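Local atomic coordinates of oxidoreductase, Gfo/Idh/MocA family (Pseudomonas syringae pv. tomato, PDB entry 3DTY), a protein that probably catalyses the oxidation or reduction of a small substrate with a nicotinamide dinucleotide bound to its Rossmann domain, and binds magnesium ions. Residues A[284-287]-A[288-291]; A[95-98]-A[99-103]. All coordinates share one frame; numbering follows the deposited sequence.

Contact 1: residues A[284-287]-A[288-291]; sequences EWWD and ERPN
Glu288 OE2 takes two donors: it accepts the indole N-H of Trp286 (NE1 to OE2 2.7 Å) and the backbone N-H of Gly271. The indole bond is short but bent, 136° at the hydrogen, and the nitrogen stands above the carboxylate plane. Trp286 to Arg289 form a type I beta turn, which begins the connection of a beta hairpin between antiparallel strands 281-286 and 292-297 in the C-terminal domain. Its defining bond runs from Arg289 N to Trp286 O, 2.8 Å, and a water also bridges Trp286 N and Arg289 O.

The Trp286 indole is roofed on one face by the two residues of the turn that follow Asp287. Glu288 CB sits over the five-membered ring, a CH-pi contact of 3.8 Å to the centroid. Arg289, bent at its second torsion, lays CG 3.5 Å from Trp286 CE3 and brings its guanidinium over the benzo end, where the planes differ by 25°; arginine suits the place because a flat cation can stack on an electron-rich ring. Arg289 NH1 also bonds to Glu288 O, which fixes how the guanidinium is turned. Arg289 also packs on Arg289 of the second subunit.

The carboxylate of Asp287 is held by His270 ND1 in the preceding loop (OD2) and by Gln272 N at the start of strand 272-278 (OD1). At the foot of the connection Pro290, whose ring restrains the chain, packs CB on Trp285 CZ2. There Trp285 NE1 donates almost straight (161°) to Pro290 O, 3.0 Å away and near the indole plane.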
loop_
_atom_site.group_PDB
_atom_site.type_symbol
_atom_site.label_atom_id
_atom_site.label_comp_id
_atom_site.label_asym_id
_atom_site.label_seq_id
_atom_site.Cartn_x
_atom_site.Cartn_y
_atom_site.Cartn_z
ATOM N N GLU A 284 -14.051 3.321 2.273
ATOM C CA GLU A 284 -13.095 4.336 2.700
ATOM C C GLU A 284 -12.389 4.997 1.520
ATOM O O GLU A 284 -11.974 4.326 0.572
ATOM C CB GLU A 284 -12.062 3.687 3.632
ATOM C CG GLU A 284 -11.153 4.658 4.367
ATOM C CD GLU A 284 -10.224 3.955 5.352
ATOM O OE1 GLU A 284 -10.644 2.941 5.944
ATOM O OE2 GLU A 284 -9.084 4.429 5.546
ATOM N N TRP A 285 -12.244 6.314 1.600
ATOM C CA TRP A 285 -11.610 7.087 0.541
ATOM C C TRP A 285 -10.570 8.023 1.167
ATOM O O TRP A 285 -10.782 8.556 2.264
ATOM C CB TRP A 285 -12.688 7.885 -0.202
ATOM C CG TRP A 285 -12.203 8.659 -1.386
ATOM C CD1 TRP A 285 -12.069 8.204 -2.673
ATOM C CD2 TRP A 285 -11.822 10.040 -1.406
ATOM N NE1 TRP A 285 -11.637 9.225 -3.489
ATOM C CE2 TRP A 285 -11.477 10.360 -2.736
ATOM C CE3 TRP A 285 -11.737 11.041 -0.423
ATOM C CZ2 TRP A 285 -11.056 11.642 -3.112
ATOM C CZ3 TRP A 285 -11.319 12.316 -0.796
ATOM C CH2 TRP A 285 -10.985 12.605 -2.126
ATOM N N TRP A 286 -9.455 8.212 0.460
ATOM C CA TRP A 286 -8.345 9.056 0.904
ATOM C C TRP A 286 -7.986 10.010 -0.241
ATOM O O TRP A 286 -7.658 9.571 -1.352
ATOM C CB TRP A 286 -7.173 8.141 1.280
ATOM C CG TRP A 286 -5.861 8.793 1.645
ATOM C CD1 TRP A 286 -5.658 10.053 2.134
ATOM C CD2 TRP A 286 -4.574 8.167 1.601
ATOM N NE1 TRP A 286 -4.319 10.248 2.402
ATOM C CE2 TRP A 286 -3.633 9.106 2.084
ATOM C CE3 TRP A 286 -4.125 6.899 1.204
ATOM C CZ2 TRP A 286 -2.266 8.818 2.174
ATOM C CZ3 TRP A 286 -2.764 6.613 1.293
ATOM C CH2 TRP A 286 -1.852 7.573 1.778
ATOM N N ASP A 287 -8.033 11.315 0.031
ATOM C CA ASP A 287 -7.772 12.305 -1.010
ATOM C C ASP A 287 -6.429 12.221 -1.739
ATOM O O ASP A 287 -6.305 12.729 -2.854
ATOM C CB ASP A 287 -8.013 13.728 -0.471
ATOM C CG ASP A 287 -6.892 14.240 0.413
ATOM O OD1 ASP A 287 -6.200 13.424 1.056
ATOM O OD2 ASP A 287 -6.727 15.484 0.475
ATOM N N GLU A 288 -5.439 11.570 -1.135
ATOM C CA GLU A 288 -4.133 11.439 -1.777
ATOM C C GLU A 288 -4.142 10.300 -2.798
ATOM O O GLU A 288 -3.201 10.155 -3.591
ATOM C CB GLU A 288 -3.042 11.206 -0.722
ATOM C CG GLU A 288 -2.877 12.362 0.249
ATOM C CD GLU A 288 -1.856 12.075 1.343
ATOM O OE1 GLU A 288 -0.670 11.877 1.019
ATOM O OE2 GLU A 288 -2.246 12.047 2.529
ATOM N N ARG A 289 -5.208 9.497 -2.766
ATOM C CA ARG A 289 -5.408 8.367 -3.677
ATOM C C ARG A 289 -6.882 8.478 -4.092
ATOM O O ARG A 289 -7.670 7.544 -3.901
ATOM C CB ARG A 289 -5.180 7.043 -2.930
ATOM C CG ARG A 289 -3.809 6.902 -2.268
ATOM C CD ARG A 289 -2.694 6.596 -3.276
ATOM N NE ARG A 289 -1.427 6.339 -2.592
ATOM C CZ ARG A 289 -0.691 7.278 -2.004
ATOM N NH1 ARG A 289 -1.086 8.546 -2.024
ATOM N NH2 ARG A 289 0.426 6.947 -1.369
ATOM N N PRO A 290 -7.263 9.615 -4.696
ATOM C CA PRO A 290 -8.631 9.906 -5.135
ATOM C C PRO A 290 -9.286 8.959 -6.128
ATOM O O PRO A 290 -10.505 8.917 -6.213
ATOM C CB PRO A 290 -8.506 11.313 -5.700
ATOM C CG PRO A 290 -7.166 11.224 -6.403
ATOM C CD PRO A 290 -6.315 10.548 -5.335
ATOM N N ASN A 291 -8.482 8.200 -6.863
ATOM C CA ASN A 291 -9.000 7.295 -7.885
ATOM C C ASN A 291 -9.338 5.879 -7.413
ATOM O O ASN A 291 -9.756 5.031 -8.204
ATOM C CB ASN A 291 -8.017 7.260 -9.053
ATOM C CG ASN A 291 -7.747 8.653 -9.620
ATOM O OD1 ASN A 291 -6.592 9.054 -9.817
ATOM N ND2 ASN A 291 -8.816 9.397 -9.877
HETATM O O HOH W 1 -8.799 6.605 -1.717
#

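Contact 2: residues A[95-98]-A[99-103]; sequences NGTH and YSITK
Thr102 holds the carbonyl of His98 twice, through its backbone and through its side chain. The setting is the start of helix 98-107, the helix of a beta-alpha-beta crossover that leads from strand 88-92 to strand 111-114 in the Rossmann domain. Of the direct backbone bonds, Ile101 N to Thr97 O (3.1 Å) is nearly straight at 169°, while Thr102 N to His98 O measures 3.0 Å. Thr102 OG1 adds a shorter bond of 2.7 Å to that same His98 O, the two donors arriving from opposite faces of the carbonyl plane. With OG1 turned beside its own backbone N (chi1 -62°), the hydroxyl lies back along the helix, so threonine can be buried here without a stranded polar group.

Water takes over for the two carbonyls just before these. One molecule joins Asn95 O to Tyr99 N, and another joins Gly96 O (2.7 Å) to Ser100 N (2.8 Å), each spanning a pair too far apart for a direct bond.

Apolar contact is slight: Thr97 and Ile101 run side by side, Thr97 CB 3.8 Å from Ile101 CD1, and Ile101 continues onto Ile91. The polar end of Thr97 is taken up by Thr93 and Pro94 O.

The aromatic side chains bind neighbouring parts of the domain. His98 covers Asn95 CA with one face of its ring and binds Pro117 O through ND1 and Thr93 O through NE2, tying the helix start to its own incoming loop and to the loop after strand 111-114. Tyr99 OH bonds to Asn127 ND2, and Asn127 is a magnesium ligand. The chemistry therefore implies a water-bridged entry to the helix, with direct bonds taking over from Thr97 and His98, and a Tyr99 placed to help position Asn127, consistent with a second-shell residue.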
loop_
_atom_site.group_PDB
_atom_site.type_symbol
_atom_site.label_atom_id
_atom_site.label_comp_id
_atom_site.label_asym_id
_atom_site.label_seq_id
_atom_site.Cartn_x
_atom_site.Cartn_y
_atom_site.Cartn_z
ATOM N N ASN A 95 -10.614 35.140 4.051
ATOM C CA ASN A 95 -11.824 34.691 4.730
ATOM C C ASN A 95 -12.702 35.759 5.378
ATOM O O ASN A 95 -13.924 35.672 5.314
ATOM C CB ASN A 95 -11.471 33.639 5.788
ATOM C CG ASN A 95 -10.858 32.387 5.186
ATOM O OD1 ASN A 95 -10.877 32.195 3.968
ATOM N ND2 ASN A 95 -10.322 31.524 6.039
ATOM N N GLY A 96 -12.088 36.755 6.007
ATOM C CA GLY A 96 -12.865 37.795 6.655
ATOM C C GLY A 96 -13.708 38.652 5.724
ATOM O O GLY A 96 -14.637 39.323 6.167
ATOM N N THR A 97 -13.410 38.629 4.433
ATOM C CA THR A 97 -14.152 39.452 3.483
ATOM C C THR A 97 -15.275 38.711 2.769
ATOM O O THR A 97 -16.112 39.329 2.112
ATOM C CB THR A 97 -13.230 40.009 2.398
ATOM O OG1 THR A 97 -12.698 38.917 1.640
ATOM C CG2 THR A 97 -12.086 40.800 3.009
ATOM N N HIS A 98 -15.287 37.392 2.891
ATOM C CA HIS A 98 -16.289 36.586 2.211
ATOM C C HIS A 98 -17.733 37.013 2.454
ATOM O O HIS A 98 -18.536 37.091 1.518
ATOM C CB HIS A 98 -16.100 35.119 2.583
ATOM C CG HIS A 98 -14.793 34.550 2.124
ATOM N ND1 HIS A 98 -14.440 33.232 2.321
ATOM C CD2 HIS A 98 -13.750 35.124 1.476
ATOM C CE1 HIS A 98 -13.239 33.019 1.813
ATOM N NE2 HIS A 98 -12.798 34.153 1.293
ATOM N N TYR A 99 -18.067 37.306 3.702
ATOM C CA TYR A 99 -19.429 37.702 4.009
ATOM C C TYR A 99 -19.906 38.957 3.287
ATOM O O TYR A 99 -20.954 38.940 2.641
ATOM C CB TYR A 99 -19.615 37.910 5.508
ATOM C CG TYR A 99 -20.960 38.512 5.828
ATOM C CD1 TYR A 99 -22.116 37.741 5.765
ATOM C CD2 TYR A 99 -21.084 39.862 6.149
ATOM C CE1 TYR A 99 -23.371 38.295 6.017
ATOM C CE2 TYR A 99 -22.335 40.432 6.398
ATOM C CZ TYR A 99 -23.473 39.637 6.330
ATOM O OH TYR A 99 -24.713 40.181 6.565
ATOM N N SER A 100 -19.150 40.045 3.403
ATOM C CA SER A 100 -19.559 41.305 2.780
ATOM C C SER A 100 -19.547 41.264 1.259
ATOM O O SER A 100 -20.441 41.805 0.610
ATOM C CB SER A 100 -18.677 42.449 3.279
ATOM O OG SER A 100 -17.313 42.148 3.071
ATOM N N ILE A 101 -18.544 40.617 0.683
ATOM C CA ILE A 101 -18.473 40.543 -0.767
ATOM C C ILE A 101 -19.612 39.687 -1.317
ATOM O O ILE A 101 -20.265 40.071 -2.282
ATOM C CB ILE A 101 -17.105 40.003 -1.223
ATOM C CG1 ILE A 101 -16.011 40.976 -0.763
ATOM C CG2 ILE A 101 -17.085 39.833 -2.731
ATOM C CD1 ILE A 101 -14.599 40.572 -1.123
ATOM N N THR A 102 -19.870 38.543 -0.690
ATOM C CA THR A 102 -20.959 37.679 -1.139
ATOM C C THR A 102 -22.290 38.429 -1.048
ATOM O O THR A 102 -23.147 38.294 -1.918
ATOM C CB THR A 102 -21.066 36.400 -0.287
ATOM O OG1 THR A 102 -19.855 35.639 -0.402
ATOM C CG2 THR A 102 -22.249 35.540 -0.760
ATOM N N LYS A 103 -22.457 39.217 0.012
ATOM C CA LYS A 103 -23.685 39.985 0.199
ATOM C C LYS A 103 -23.856 41.004 -0.928
ATOM O O LYS A 103 -24.917 41.085 -1.550
ATOM C CB LYS A 103 -23.646 40.709 1.545
ATOM C CG LYS A 103 -24.937 41.425 1.943
ATOM C CD LYS A 103 -24.847 41.903 3.392
ATOM C CE LYS A 103 -26.039 42.748 3.781
ATOM N NZ LYS A 103 -26.047 44.048 3.059
HETATM O O HOH W 2 -16.312 36.340 5.995
HETATM O O HOH W 3 -17.010 40.286 5.192
#

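In the fold
Contact 1 and contact 2 belong to different domains and lie on opposite sides of the chain's centre, with their own centres 31 Å apart and their nearest atoms about 17 Å apart; they do not touch. Contact 2 comes first in sequence, in the Rossmann domain, and stands beside a metal site: the side chain of Tyr99 is about 6 Å from a bound magnesium ion that Glu123 and Asn127 hold. Contact 1 lies away from that site, at the end of strand 281-286, in the connection to strand 292-297 of the mixed sheet, and meets the second subunit of the tetramer, whereas no other protein chain reaches 95-103.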